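Local coordinates for beta-galactosidase (Trichoderma reesei, PDB 3OG2), which probably catalyses the hydrolysis of terminal non-reducing beta-D-galactose residues in beta-D-galactosides, as a member of glycoside hydrolase family 35, at residues L668-S673 and F847-F852; V781-G786 and A959-E964; D831-F836 and K997-A1002; L840-L845 and G851-S856. All coordinates share one frame; numbering follows the deposited sequence. Where two conformers were deposited one is given.

Contacts 1, 3 and 4 show how side chains from distant parts of a chain can gather loops round one short helix, 846-850. Contact 1 ties that helix to the loop 668-673, and contact 4 joins the loops on its two flanks; their centres lie about 11 Å apart and they share Gly851 and Phe852. Contact 3, centred about 9 Å from contact 4, brings in the C-terminal tail, and Arg999 NH2 reaches Glu842 OE2 at 2.8 Å as a salt bridge. Contact 2 joins strands of two beta sheets beside the helix, touching contact 1 where Phe847 CE2 meets Ala959 CB at 3.5 Å. All four lie away from the galactose-binding residues.

Contact 1: residues L668-S673 and F847-F852; sequences LPEIRS and FERQGF
Glu670 and Arg849 approach from opposite directions and meet in a buried salt bridge. Both terminal nitrogens of Arg849 converge on a single carboxylate oxygen: NH2 lies 2.9 Å from Glu670 OE2, and NH1 donates to that same OE2 of Glu670 at 3.0 Å. OE2 sits almost in the guanidinium plane, at its end, but the carboxylate is turned about 80° from that plane, so NH2 reaches the oxygen from above the carboxylate. A bend in the Glu670 chain, chi2 85°, carries its acid toward the helix.

A second carboxylate and a carbonyl engage the arginine: NH2 also forms a salt bridge with the terminal carboxylate of Tyr1003, and NH1 donates to Gly844 O. A leucine here would remove the guanidinium and would probably leave the buried Glu670 OE2 without its cationic mate and the Tyr1003 carboxylate without this salt bridge.

Apolar packing is supplied by Leu714, touched by both side chains.

The backbone bonds show how the helix stops. Phe852 N reaches Phe847 O at 2.9 Å and Gly851 N reaches Glu848 O at 3.0 Å, with Gly851 at positive phi: the ion pair thus grips the last turn of a helix closed by a Schellman motif.

Contact 2: residues V781-G786 and A959-E964; sequences VVDSTG and ALWALE
Trp961 holds CG anti to its backbone N, chi1 173°, which sends the indole out from its strand, and Val781 places CG1 in the same relation to its own N, chi1 -178°, so that this methyl meets the ring from the opposing strand. The contact is a CH-pi one. Val781 CG1 stands 4.1 Å from the centroid of the six-membered ring of Trp961, 28° off the normal, and is closest to Trp961 CH2, at 3.7 Å. On the opposite face lies Leu963 CD2, from the same segment as the tryptophan, so the indole is sandwiched between two aliphatic groups.

The strands belong to different antiparallel sheets, 775-782 in one all-beta domain and 953-962 in the other, and the indole bridges the seam between them. With an alanine in place of Trp961, the gap between Val781 and Leu963 would probably open and Ser741 OG would lose the hydrogen bond it has with NE1.

Asp783 approaches the edge of the ring, its CB 3.8 Å from Trp961 CZ3. Its backbone N lies in the ring plane, 4.0 Å from Trp961 CH2. The carboxylate is engaged apart from the indole: OD1 is hydrogen-bonded to Thr712 OG1, while OD2 forms salt bridges with Arg918 and Lys930. Just beyond, Ser784 OG accepts from Gly786 N at 3.1 Å, an ST turn.

Contact 3: residues D831-F836 and K997-A1002; sequences DYRDVF and KKRHGA
Arg833 grips the backbone carbonyl of His1000 with both terminal nitrogens. NH2 donates to His1000 O at 2.8 Å, nearly along the C=O axis at 165°, and NH1 donates to the same oxygen of His1000 at 3.0 Å from within the carbonyl plane. The oxygen lies in the guanidinium plane, at its end. The Arg833 chain is folded at chi2, -61°, and extended at chi3, with the guanidinium turned to meet the oxygen.

The carbonyl so held belongs to the central peptide of a type II beta turn, Arg999 to Ala1002, with Gly1001 at the third position in a positive-phi conformation. The turn's own bond, Ala1002 N to Arg999 O, is weak at 3.4 Å.

A water ties the loops a second time: it accepts from Arg999 NH2 at 2.9 Å and makes a weak bond to Arg833 O. Arg833 CB rests over the centre of the Arg999 guanidinium, 3.7 Å from Arg999 CZ, and the two side chains run antiparallel past one another. Their guanidinium planes are 29° apart. Arg999 has its own salt bridge, with Glu842, and donates to Arg849 O; the carboxylate probably balances its charge and so eases the closeness of the two arginines.

Contact 4: residues L840-L845 and G851-S856; sequences LNEGGL and GFHLPS
Glu842 and His853 meet across the ends of the helix 846-850, where the nearest CA atoms, Glu842 CA and Gly851 CA, are 8.9 Å apart. This is a loop-helix-loop unit: Leu845 takes the N-cap position, and the chain leaves the last turn through Gly851 into a type I beta turn, closed by Leu854 N to Gly851 O at 3.0 Å.

His853 puts CG between the backbone N and the carbonyl carbon, chi1 59°, the crowded position, and so swings its imidazole back toward the first loop. Glu842, extended beyond CG, crosses it at about a right angle. The carboxylate presents OE2 to the edge of the ring, in its plane and 3.4 Å from His853 CE1, with the two flat groups turned 82° from each other. The aliphatic part of the acid helps as well, Glu842 CG lying 3.7 Å from His853 CE1. The ionic partner of OE2 is Arg999, which probably steadies the carboxylate.

The imidazole nitrogens have weak bonds, ND1 to Gly925 O and NE2 to Glu848 O. Asn841 lies beside the acid, its OD1 accepting from Gln927 N and its ND2 donating to Gly925 O. That ND2 approaches the ring obliquely, 4.3 Å from His853 CE1, while Leu854 CG sits over one face of the imidazole, 4.0 Å above its plane and toward the rim.

Contact 1: residues L668-S673 and F847-F852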
loop_
_atom_site.group_PDB
_atom_site.type_symbol
_atom_site.label_atom_id
_atom_site.label_comp_id
_atom_site.label_asym_id
_atom_site.label_seq_id
_atom_site.Cartn_x
_atom_site.Cartn_y
_atom_site.Cartn_z
ATOM N N LEU A 668 25.240 -24.895 -0.538
ATOM C CA LEU A 668 24.795 -26.144 0.079
ATOM C C LEU A 668 26.003 -27.007 0.438
ATOM O O LEU A 668 26.144 -28.185 0.045
ATOM C CB LEU A 668 23.809 -26.825 -0.862
ATOM C CG LEU A 668 22.932 -27.898 -0.211
ATOM C CD1 LEU A 668 21.982 -27.336 0.851
ATOM C CD2 LEU A 668 22.159 -28.647 -1.329
ATOM N N PRO A 669 26.930 -26.482 1.247
ATOM C CA PRO A 669 28.082 -27.289 1.665
ATOM C C PRO A 669 27.669 -28.461 2.560
ATOM O O PRO A 669 28.435 -29.391 2.745
ATOM C CB PRO A 669 28.901 -26.310 2.489
ATOM C CG PRO A 669 27.907 -25.317 3.038
ATOM C CD PRO A 669 26.971 -25.119 1.868
ATOM N N GLU A 670 26.430 -28.406 3.075
ATOM C CA GLU A 670 25.917 -29.431 3.975
ATOM C C GLU A 670 26.003 -30.810 3.348
ATOM O O GLU A 670 26.113 -31.809 4.074
ATOM C CB GLU A 670 24.420 -29.184 4.248
ATOM C CG GLU A 670 24.179 -27.953 5.109
ATOM C CD GLU A 670 24.107 -26.628 4.415
ATOM O OE1 GLU A 670 24.462 -26.513 3.222
ATOM O OE2 GLU A 670 23.672 -25.617 5.043
ATOM N N ILE A 671 25.888 -30.922 2.015
ATOM C CA ILE A 671 25.769 -32.238 1.426
ATOM C C ILE A 671 27.136 -32.826 1.101
ATOM O O ILE A 671 27.206 -33.981 0.644
ATOM C CB ILE A 671 24.892 -32.232 0.138
ATOM C CG1 ILE A 671 25.455 -31.329 -0.948
ATOM C CG2 ILE A 671 23.446 -31.908 0.475
ATOM C CD1 ILE A 671 24.802 -31.511 -2.307
ATOM N N ARG A 672 28.205 -32.104 1.343
ATOM C CA ARG A 672 29.537 -32.633 1.095
ATOM C C ARG A 672 29.980 -33.540 2.243
ATOM O O ARG A 672 29.600 -33.370 3.386
ATOM C CB ARG A 672 30.521 -31.473 0.953
ATOM C CG ARG A 672 30.157 -30.419 -0.075
ATOM C CD ARG A 672 31.117 -29.244 0.146
ATOM N NE ARG A 672 31.459 -28.539 -1.072
ATOM C CZ ARG A 672 31.288 -27.233 -1.240
ATOM N NH1 ARG A 672 30.755 -26.430 -0.326
ATOM N NH2 ARG A 672 31.633 -26.678 -2.399
ATOM N N SER A 673 30.776 -34.575 1.946
ATOM C CA SER A 673 31.079 -35.569 2.979
ATOM C C SER A 673 31.881 -34.969 4.137
ATOM O O SER A 673 31.917 -35.477 5.246
ATOM C CB SER A 673 31.845 -36.766 2.420
ATOM O OG SER A 673 31.151 -37.590 1.508
ATOM N N PHE A 847 24.644 -19.292 2.845
ATOM C CA PHE A 847 25.248 -17.947 2.606
ATOM C C PHE A 847 24.645 -16.893 3.537
ATOM O O PHE A 847 25.353 -15.943 3.956
ATOM C CB PHE A 847 25.142 -17.498 1.146
ATOM C CG PHE A 847 23.731 -17.065 0.728
ATOM C CD1 PHE A 847 23.412 -15.724 0.739
ATOM C CD2 PHE A 847 22.762 -17.972 0.347
ATOM C CE1 PHE A 847 22.164 -15.229 0.380
ATOM C CE2 PHE A 847 21.492 -17.516 -0.037
ATOM C CZ PHE A 847 21.194 -16.155 0.001
ATOM N N GLU A 848 23.338 -17.006 3.856
ATOM C CA GLU A 848 22.686 -16.048 4.769
ATOM C C GLU A 848 23.226 -16.198 6.186
ATOM O O GLU A 848 23.496 -15.208 6.869
ATOM C CB GLU A 848 21.153 -16.304 4.759
ATOM C CG GLU A 848 20.527 -16.129 3.380
ATOM C CD GLU A 848 19.029 -16.408 3.407
ATOM O OE1 GLU A 848 18.606 -17.608 3.533
ATOM O OE2 GLU A 848 18.272 -15.412 3.276
ATOM N N ARG A 849 23.371 -17.485 6.617
ATOM C CA ARG A 849 23.839 -17.706 7.973
ATOM C C ARG A 849 25.219 -17.093 8.156
ATOM O O ARG A 849 25.528 -16.596 9.244
ATOM C CB ARG A 849 23.931 -19.212 8.291
ATOM C CG ARG A 849 22.550 -19.898 8.151
ATOM C CD ARG A 849 22.603 -21.309 8.707
ATOM N NE ARG A 849 23.680 -22.185 8.252
ATOM C CZ ARG A 849 23.608 -23.179 7.380
ATOM N NH1 ARG A 849 22.497 -23.465 6.703
ATOM N NH2 ARG A 849 24.680 -23.916 7.140
ATOM N N GLN A 850 26.064 -17.125 7.130
ATOM C CA GLN A 850 27.424 -16.607 7.262
ATOM C C GLN A 850 27.448 -15.082 7.121
ATOM O O GLN A 850 28.474 -14.470 7.414
ATOM C CB GLN A 850 28.322 -17.160 6.149
ATOM C CG GLN A 850 28.343 -18.709 6.124
ATOM C CD GLN A 850 29.405 -19.135 7.146
ATOM O OE1 GLN A 850 30.600 -18.815 7.029
ATOM N NE2 GLN A 850 28.980 -19.783 8.183
ATOM N N GLY A 851 26.370 -14.464 6.663
ATOM C CA GLY A 851 26.427 -13.020 6.419
ATOM C C GLY A 851 26.991 -12.689 5.037
ATOM O O GLY A 851 27.325 -11.519 4.807
ATOM N N PHE A 852 27.120 -13.674 4.139
ATOM C CA PHE A 852 27.748 -13.427 2.834
ATOM C C PHE A 852 26.879 -12.589 1.920
ATOM O O PHE A 852 27.398 -12.107 0.915
ATOM C CB PHE A 852 28.103 -14.715 2.104
ATOM C CG PHE A 852 29.211 -15.520 2.754
ATOM C CD1 PHE A 852 30.034 -14.970 3.731
ATOM C CD2 PHE A 852 29.399 -16.842 2.380
ATOM C CE1 PHE A 852 31.060 -15.754 4.300
ATOM C CE2 PHE A 852 30.439 -17.602 2.896
ATOM C CZ PHE A 852 31.265 -17.052 3.864
#

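Contact 2: residues V781-G786 and A959-E964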
loop_
_atom_site.group_PDB
_atom_site.type_symbol
_atom_site.label_atom_id
_atom_site.label_comp_id
_atom_site.label_asym_id
_atom_site.label_seq_id
_atom_site.Cartn_x
_atom_site.Cartn_y
_atom_site.Cartn_z
ATOM N N VAL A 781 15.851 -29.430 2.498
ATOM C CA VAL A 781 15.719 -27.990 2.446
ATOM C C VAL A 781 14.235 -27.709 2.246
ATOM O O VAL A 781 13.625 -28.299 1.345
ATOM C CB VAL A 781 16.537 -27.416 1.270
ATOM C CG1 VAL A 781 16.428 -25.870 1.266
ATOM C CG2 VAL A 781 17.995 -27.858 1.369
ATOM N N VAL A 782 13.653 -26.852 3.070
ATOM C CA VAL A 782 12.232 -26.554 2.992
ATOM C C VAL A 782 12.098 -25.024 2.949
ATOM O O VAL A 782 12.425 -24.371 3.938
ATOM C CB VAL A 782 11.427 -27.100 4.200
ATOM C CG1 VAL A 782 9.946 -26.771 4.014
ATOM C CG2 VAL A 782 11.662 -28.609 4.346
ATOM N N ASP A 783 11.689 -24.488 1.810
ATOM C CA ASP A 783 11.501 -23.039 1.809
ATOM C C ASP A 783 10.250 -22.667 2.596
ATOM O O ASP A 783 9.328 -23.473 2.699
ATOM C CB ASP A 783 11.238 -22.483 0.406
ATOM C CG ASP A 783 11.587 -20.991 0.380
ATOM O OD1 ASP A 783 12.431 -20.514 1.196
ATOM O OD2 ASP A 783 10.971 -20.254 -0.444
ATOM N N SER A 784 10.169 -21.454 3.099
ATOM C CA SER A 784 8.943 -20.913 3.652
ATOM C C SER A 784 8.616 -19.621 2.933
ATOM O O SER A 784 9.513 -18.760 2.802
ATOM C CB SER A 784 9.070 -20.597 5.152
ATOM O OG SER A 784 7.840 -19.953 5.570
ATOM N N THR A 785 7.368 -19.486 2.498
ATOM C CA THR A 785 6.976 -18.204 1.867
ATOM C C THR A 785 6.306 -17.307 2.895
ATOM O O THR A 785 5.683 -16.305 2.537
ATOM C CB THR A 785 6.068 -18.476 0.656
ATOM O OG1 THR A 785 5.044 -19.374 1.127
ATOM C CG2 THR A 785 6.885 -19.120 -0.465
ATOM N N GLY A 786 6.453 -17.614 4.168
ATOM C CA GLY A 786 5.949 -16.756 5.271
ATOM C C GLY A 786 5.017 -17.548 6.155
ATOM O O GLY A 786 4.692 -18.715 5.845
ATOM N N ALA A 959 20.876 -15.615 -5.004
ATOM C CA ALA A 959 20.914 -17.032 -4.641
ATOM C C ALA A 959 20.193 -17.780 -5.753
ATOM O O ALA A 959 19.178 -17.319 -6.202
ATOM C CB ALA A 959 20.263 -17.301 -3.275
ATOM N N LEU A 960 20.760 -18.922 -6.119
ATOM C CA LEU A 960 20.187 -19.761 -7.176
ATOM C C LEU A 960 20.021 -21.159 -6.611
ATOM O O LEU A 960 21.031 -21.810 -6.311
ATOM C CB LEU A 960 21.139 -19.749 -8.392
ATOM C CG LEU A 960 20.783 -20.724 -9.514
ATOM C CD1 LEU A 960 19.448 -20.312 -10.100
ATOM C CD2 LEU A 960 21.897 -20.753 -10.546
ATOM N N TRP A 961 18.782 -21.610 -6.506
ATOM C CA TRP A 961 18.441 -22.935 -6.024
ATOM C C TRP A 961 17.885 -23.680 -7.240
ATOM O O TRP A 961 16.740 -23.412 -7.649
ATOM C CB TRP A 961 17.467 -22.829 -4.843
ATOM C CG TRP A 961 16.878 -24.106 -4.323
ATOM C CD1 TRP A 961 17.092 -25.429 -4.639
ATOM C CD2 TRP A 961 15.876 -24.187 -3.280
ATOM N NE1 TRP A 961 16.312 -26.279 -3.888
ATOM C CE2 TRP A 961 15.552 -25.524 -3.045
ATOM C CE3 TRP A 961 15.243 -23.173 -2.544
ATOM C CZ2 TRP A 961 14.601 -25.929 -2.089
ATOM C CZ3 TRP A 961 14.306 -23.546 -1.600
ATOM C CH2 TRP A 961 13.993 -24.911 -1.380
ATOM N N ALA A 962 18.706 -24.602 -7.740
ATOM C CA ALA A 962 18.298 -25.441 -8.882
ATOM C C ALA A 962 17.546 -26.650 -8.310
ATOM O O ALA A 962 18.108 -27.383 -7.463
ATOM C CB ALA A 962 19.511 -25.904 -9.625
ATOM N N LEU A 963 16.311 -26.877 -8.707
ATOM C CA LEU A 963 15.467 -27.871 -8.094
ATOM C C LEU A 963 15.599 -29.248 -8.727
ATOM O O LEU A 963 15.165 -30.203 -8.101
ATOM C CB LEU A 963 13.986 -27.421 -8.251
ATOM C CG LEU A 963 13.651 -26.195 -7.396
ATOM C CD1 LEU A 963 12.422 -25.491 -7.964
ATOM C CD2 LEU A 963 13.422 -26.637 -5.959
ATOM N N GLU A 964 16.107 -29.341 -9.962
ATOM C CA GLU A 964 16.170 -30.584 -10.655
ATOM C C GLU A 964 17.623 -30.944 -10.929
ATOM O O GLU A 964 18.545 -30.138 -10.855
ATOM C CB GLU A 964 15.345 -30.499 -11.950
ATOM C CG GLU A 964 13.852 -30.417 -11.583
ATOM C CD GLU A 964 12.915 -30.432 -12.760
ATOM O OE1 GLU A 964 13.350 -30.306 -13.931
ATOM O OE2 GLU A 964 11.686 -30.563 -12.495
#

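Contact 3: residues D831-F836 and K997-A1002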
loop_
_atom_site.group_PDB
_atom_site.type_symbol
_atom_site.label_atom_id
_atom_site.label_comp_id
_atom_site.label_asym_id
_atom_site.label_seq_id
_atom_site.Cartn_x
_atom_site.Cartn_y
_atom_site.Cartn_z
ATOM N N ASP A 831 17.476 -14.898 18.527
ATOM C CA ASP A 831 18.690 -14.058 18.740
ATOM C C ASP A 831 19.263 -13.752 17.360
ATOM O O ASP A 831 20.409 -14.129 17.038
ATOM C CB ASP A 831 19.662 -14.793 19.643
ATOM C CG ASP A 831 19.056 -14.984 21.011
ATOM O OD1 ASP A 831 18.619 -14.011 21.638
ATOM O OD2 ASP A 831 18.984 -16.130 21.473
ATOM N N TYR A 832 18.461 -13.090 16.520
ATOM C CA TYR A 832 18.868 -12.924 15.114
ATOM C C TYR A 832 20.063 -12.008 14.996
ATOM O O TYR A 832 20.336 -11.128 15.833
ATOM C CB TYR A 832 17.660 -12.434 14.296
ATOM C CG TYR A 832 17.050 -11.132 14.763
ATOM C CD1 TYR A 832 16.061 -11.137 15.765
ATOM C CD2 TYR A 832 17.416 -9.929 14.194
ATOM C CE1 TYR A 832 15.473 -9.963 16.201
ATOM C CE2 TYR A 832 16.840 -8.727 14.613
ATOM C CZ TYR A 832 15.875 -8.758 15.624
ATOM O OH TYR A 832 15.297 -7.560 16.023
ATOM N N ARG A 833 20.859 -12.180 13.951
ATOM C CA ARG A 833 22.165 -11.520 13.894
ATOM C C ARG A 833 22.128 -10.124 13.331
ATOM O O ARG A 833 23.058 -9.345 13.601
ATOM C CB ARG A 833 23.130 -12.395 13.083
ATOM C CG ARG A 833 23.453 -13.718 13.746
ATOM C CD ARG A 833 24.128 -13.529 15.111
ATOM N NE ARG A 833 24.587 -14.812 15.649
ATOM C CZ ARG A 833 25.838 -15.213 15.685
ATOM N NH1 ARG A 833 26.803 -14.431 15.218
ATOM N NH2 ARG A 833 26.106 -16.418 16.204
ATOM N N ASP A 834 21.140 -9.755 12.530
ATOM C CA ASP A 834 21.153 -8.425 11.888
ATOM C C ASP A 834 20.138 -7.522 12.541
ATOM O O ASP A 834 18.957 -7.462 12.124
ATOM C CB ASP A 834 20.912 -8.603 10.397
ATOM C CG ASP A 834 21.214 -7.323 9.645
ATOM O OD1 ASP A 834 21.201 -6.208 10.230
ATOM O OD2 ASP A 834 21.470 -7.434 8.424
ATOM N N VAL A 835 20.562 -6.826 13.612
ATOM C CA VAL A 835 19.589 -5.967 14.277
ATOM C C VAL A 835 19.171 -4.839 13.371
ATOM O O VAL A 835 18.039 -4.375 13.463
ATOM C CB VAL A 835 20.194 -5.424 15.569
ATOM C CG1 VAL A 835 19.285 -4.377 16.235
ATOM C CG2 VAL A 835 20.489 -6.603 16.500
ATOM N N PHE A 836 20.036 -4.371 12.478
ATOM C CA PHE A 836 19.660 -3.252 11.619
ATOM C C PHE A 836 18.568 -3.646 10.625
ATOM O O PHE A 836 17.676 -2.834 10.389
ATOM C CB PHE A 836 20.916 -2.799 10.872
ATOM C CG PHE A 836 20.701 -1.463 10.170
ATOM C CD1 PHE A 836 20.157 -1.393 8.886
ATOM C CD2 PHE A 836 21.064 -0.264 10.809
ATOM C CE1 PHE A 836 19.962 -0.208 8.225
ATOM C CE2 PHE A 836 20.887 0.922 10.094
ATOM C CZ PHE A 836 20.366 0.990 8.800
ATOM N N LYS A 997 30.761 -8.619 8.499
ATOM C CA LYS A 997 31.733 -8.851 9.551
ATOM C C LYS A 997 31.623 -10.332 9.864
ATOM O O LYS A 997 30.536 -10.874 9.987
ATOM C CB LYS A 997 31.427 -8.056 10.813
ATOM C CG LYS A 997 31.961 -6.641 10.883
ATOM C CD LYS A 997 31.180 -5.868 11.939
ATOM C CE LYS A 997 31.285 -6.544 13.301
ATOM N NZ LYS A 997 32.129 -5.736 14.243
ATOM N N LYS A 998 32.750 -11.002 10.009
ATOM C CA LYS A 998 32.758 -12.408 10.324
ATOM C C LYS A 998 31.920 -12.695 11.568
ATOM O O LYS A 998 32.056 -12.046 12.614
ATOM C CB LYS A 998 34.218 -12.790 10.536
ATOM C CG LYS A 998 34.291 -14.195 11.073
ATOM C CD LYS A 998 34.294 -15.171 9.925
ATOM C CE LYS A 998 34.836 -16.483 10.510
ATOM N NZ LYS A 998 34.436 -17.602 9.624
ATOM N N ARG A 999 31.003 -13.663 11.424
ATOM C CA ARG A 999 30.097 -13.959 12.552
ATOM C C ARG A 999 30.648 -15.050 13.460
ATOM O O ARG A 999 30.973 -16.175 13.016
ATOM C CB ARG A 999 28.758 -14.464 11.999
ATOM C CG ARG A 999 28.054 -13.307 11.235
ATOM C CD ARG A 999 26.765 -13.820 10.621
ATOM N NE ARG A 999 25.974 -12.670 10.167
ATOM C CZ ARG A 999 24.709 -12.768 9.763
ATOM N NH1 ARG A 999 24.099 -13.953 9.723
ATOM N NH2 ARG A 999 24.064 -11.693 9.417
ATOM N N HIS A 1000 30.755 -14.744 14.743
ATOM C CA HIS A 1000 31.227 -15.748 15.705
ATOM C C HIS A 1000 30.099 -16.757 15.893
ATOM O O HIS A 1000 28.883 -16.427 15.968
ATOM C CB HIS A 1000 31.668 -15.070 16.995
ATOM C CG HIS A 1000 32.855 -14.133 16.837
ATOM N ND1 HIS A 1000 33.912 -14.085 17.710
ATOM C CD2 HIS A 1000 33.139 -13.174 15.918
ATOM C CE1 HIS A 1000 34.802 -13.153 17.336
ATOM N NE2 HIS A 1000 34.363 -12.577 16.229
ATOM N N GLY A 1001 30.473 -18.017 15.980
ATOM C CA GLY A 1001 29.468 -19.051 16.216
ATOM C C GLY A 1001 28.714 -19.439 14.976
ATOM O O GLY A 1001 27.748 -20.190 15.085
ATOM N N ALA A 1002 29.081 -18.940 13.794
ATOM C CA ALA A 1002 28.326 -19.322 12.619
ATOM C C ALA A 1002 28.565 -20.778 12.257
ATOM O O ALA A 1002 29.529 -21.430 12.693
ATOM C CB ALA A 1002 28.736 -18.433 11.458
HETATM O O HOH W 1 24.717 -9.078 10.556
#

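Contact 4: residues L840-L845 and G851-S856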
loop_
_atom_site.group_PDB
_atom_site.type_symbol
_atom_site.label_atom_id
_atom_site.label_comp_id
_atom_site.label_asym_id
_atom_site.label_seq_id
_atom_site.Cartn_x
_atom_site.Cartn_y
_atom_site.Cartn_z
ATOM N N LEU A 840 13.387 -10.788 10.111
ATOM C CA LEU A 840 12.860 -11.665 9.051
ATOM C C LEU A 840 13.742 -11.633 7.801
ATOM O O LEU A 840 13.608 -12.527 6.959
ATOM C CB LEU A 840 11.439 -11.255 8.669
ATOM C CG LEU A 840 10.461 -11.193 9.862
ATOM C CD1 LEU A 840 9.071 -10.863 9.364
ATOM C CD2 LEU A 840 10.459 -12.527 10.625
ATOM N N ASN A 841 14.668 -10.670 7.697
ATOM C CA ASN A 841 15.401 -10.476 6.447
ATOM C C ASN A 841 16.130 -11.705 5.938
ATOM O O ASN A 841 16.109 -11.972 4.731
ATOM C CB ASN A 841 16.368 -9.267 6.657
ATOM C CG ASN A 841 17.083 -8.887 5.358
ATOM O OD1 ASN A 841 16.401 -8.508 4.390
ATOM N ND2 ASN A 841 18.403 -8.976 5.350
ATOM N N GLU A 842 16.797 -12.416 6.869
ATOM C CA GLU A 842 17.550 -13.602 6.508
ATOM C C GLU A 842 16.807 -14.898 6.749
ATOM O O GLU A 842 16.201 -15.039 7.819
ATOM C CB GLU A 842 18.718 -13.866 7.461
ATOM C CG GLU A 842 19.665 -12.774 7.485
ATOM C CD GLU A 842 20.832 -12.918 8.461
ATOM O OE1 GLU A 842 21.181 -13.919 9.164
ATOM O OE2 GLU A 842 21.462 -11.837 8.450
ATOM N N GLY A 843 16.923 -15.823 5.827
ATOM C CA GLY A 843 16.529 -17.203 6.114
ATOM C C GLY A 843 17.735 -18.039 6.532
ATOM O O GLY A 843 18.775 -17.484 6.971
ATOM N N GLY A 844 17.598 -19.369 6.371
ATOM C CA GLY A 844 18.566 -20.307 6.919
ATOM C C GLY A 844 19.584 -20.811 5.895
ATOM O O GLY A 844 20.317 -21.735 6.277
ATOM N N LEU A 845 19.587 -20.338 4.641
ATOM C CA LEU A 845 20.561 -20.902 3.729
ATOM C C LEU A 845 21.998 -20.535 4.169
ATOM O O LEU A 845 22.216 -19.505 4.794
ATOM C CB LEU A 845 20.331 -20.333 2.321
ATOM C CG LEU A 845 19.074 -20.877 1.607
ATOM C CD1 LEU A 845 18.792 -20.082 0.349
ATOM C CD2 LEU A 845 19.194 -22.366 1.306
ATOM N N GLY A 851 26.370 -14.464 6.663
ATOM C CA GLY A 851 26.427 -13.020 6.419
ATOM C C GLY A 851 26.991 -12.689 5.037
ATOM O O GLY A 851 27.325 -11.519 4.807
ATOM N N PHE A 852 27.120 -13.674 4.139
ATOM C CA PHE A 852 27.748 -13.427 2.834
ATOM C C PHE A 852 26.879 -12.589 1.920
ATOM O O PHE A 852 27.398 -12.107 0.915
ATOM C CB PHE A 852 28.103 -14.715 2.104
ATOM C CG PHE A 852 29.211 -15.520 2.754
ATOM C CD1 PHE A 852 30.034 -14.970 3.731
ATOM C CD2 PHE A 852 29.399 -16.842 2.380
ATOM C CE1 PHE A 852 31.060 -15.754 4.300
ATOM C CE2 PHE A 852 30.439 -17.602 2.896
ATOM C CZ PHE A 852 31.265 -17.052 3.864
ATOM N N HIS A 853 25.616 -12.343 2.227
ATOM C CA HIS A 853 24.764 -11.409 1.532
ATOM C C HIS A 853 25.009 -9.959 1.905
ATOM O O HIS A 853 24.369 -9.067 1.305
ATOM C CB HIS A 853 23.283 -11.749 1.821
ATOM C CG HIS A 853 22.965 -11.689 3.277
ATOM N ND1 HIS A 853 22.153 -10.772 3.916
ATOM C CD2 HIS A 853 23.418 -12.563 4.203
ATOM C CE1 HIS A 853 22.138 -11.108 5.226
ATOM N NE2 HIS A 853 22.915 -12.176 5.381
ATOM N N LEU A 854 25.847 -9.693 2.880
ATOM C CA LEU A 854 26.038 -8.331 3.338
ATOM C C LEU A 854 27.045 -7.572 2.490
ATOM O O LEU A 854 27.833 -8.209 1.782
ATOM C CB LEU A 854 26.474 -8.321 4.823
ATOM C CG LEU A 854 25.440 -8.946 5.774
ATOM C CD1 LEU A 854 26.078 -9.131 7.151
ATOM C CD2 LEU A 854 24.204 -8.097 5.841
ATOM N N PRO A 855 27.001 -6.243 2.509
ATOM C CA PRO A 855 27.943 -5.477 1.671
ATOM C C PRO A 855 29.383 -5.831 2.003
ATOM O O PRO A 855 29.766 -6.117 3.148
ATOM C CB PRO A 855 27.654 -4.038 2.049
ATOM C CG PRO A 855 26.220 -4.064 2.482
ATOM C CD PRO A 855 25.999 -5.390 3.168
ATOM N N SER A 856 30.232 -5.774 0.978
ATOM C CA SER A 856 31.671 -6.051 1.126
ATOM C C SER A 856 31.948 -7.444 1.704
ATOM O O SER A 856 32.593 -7.658 2.737
ATOM C CB SER A 856 32.328 -4.994 2.025
ATOM O OG SER A 856 32.219 -3.719 1.472
#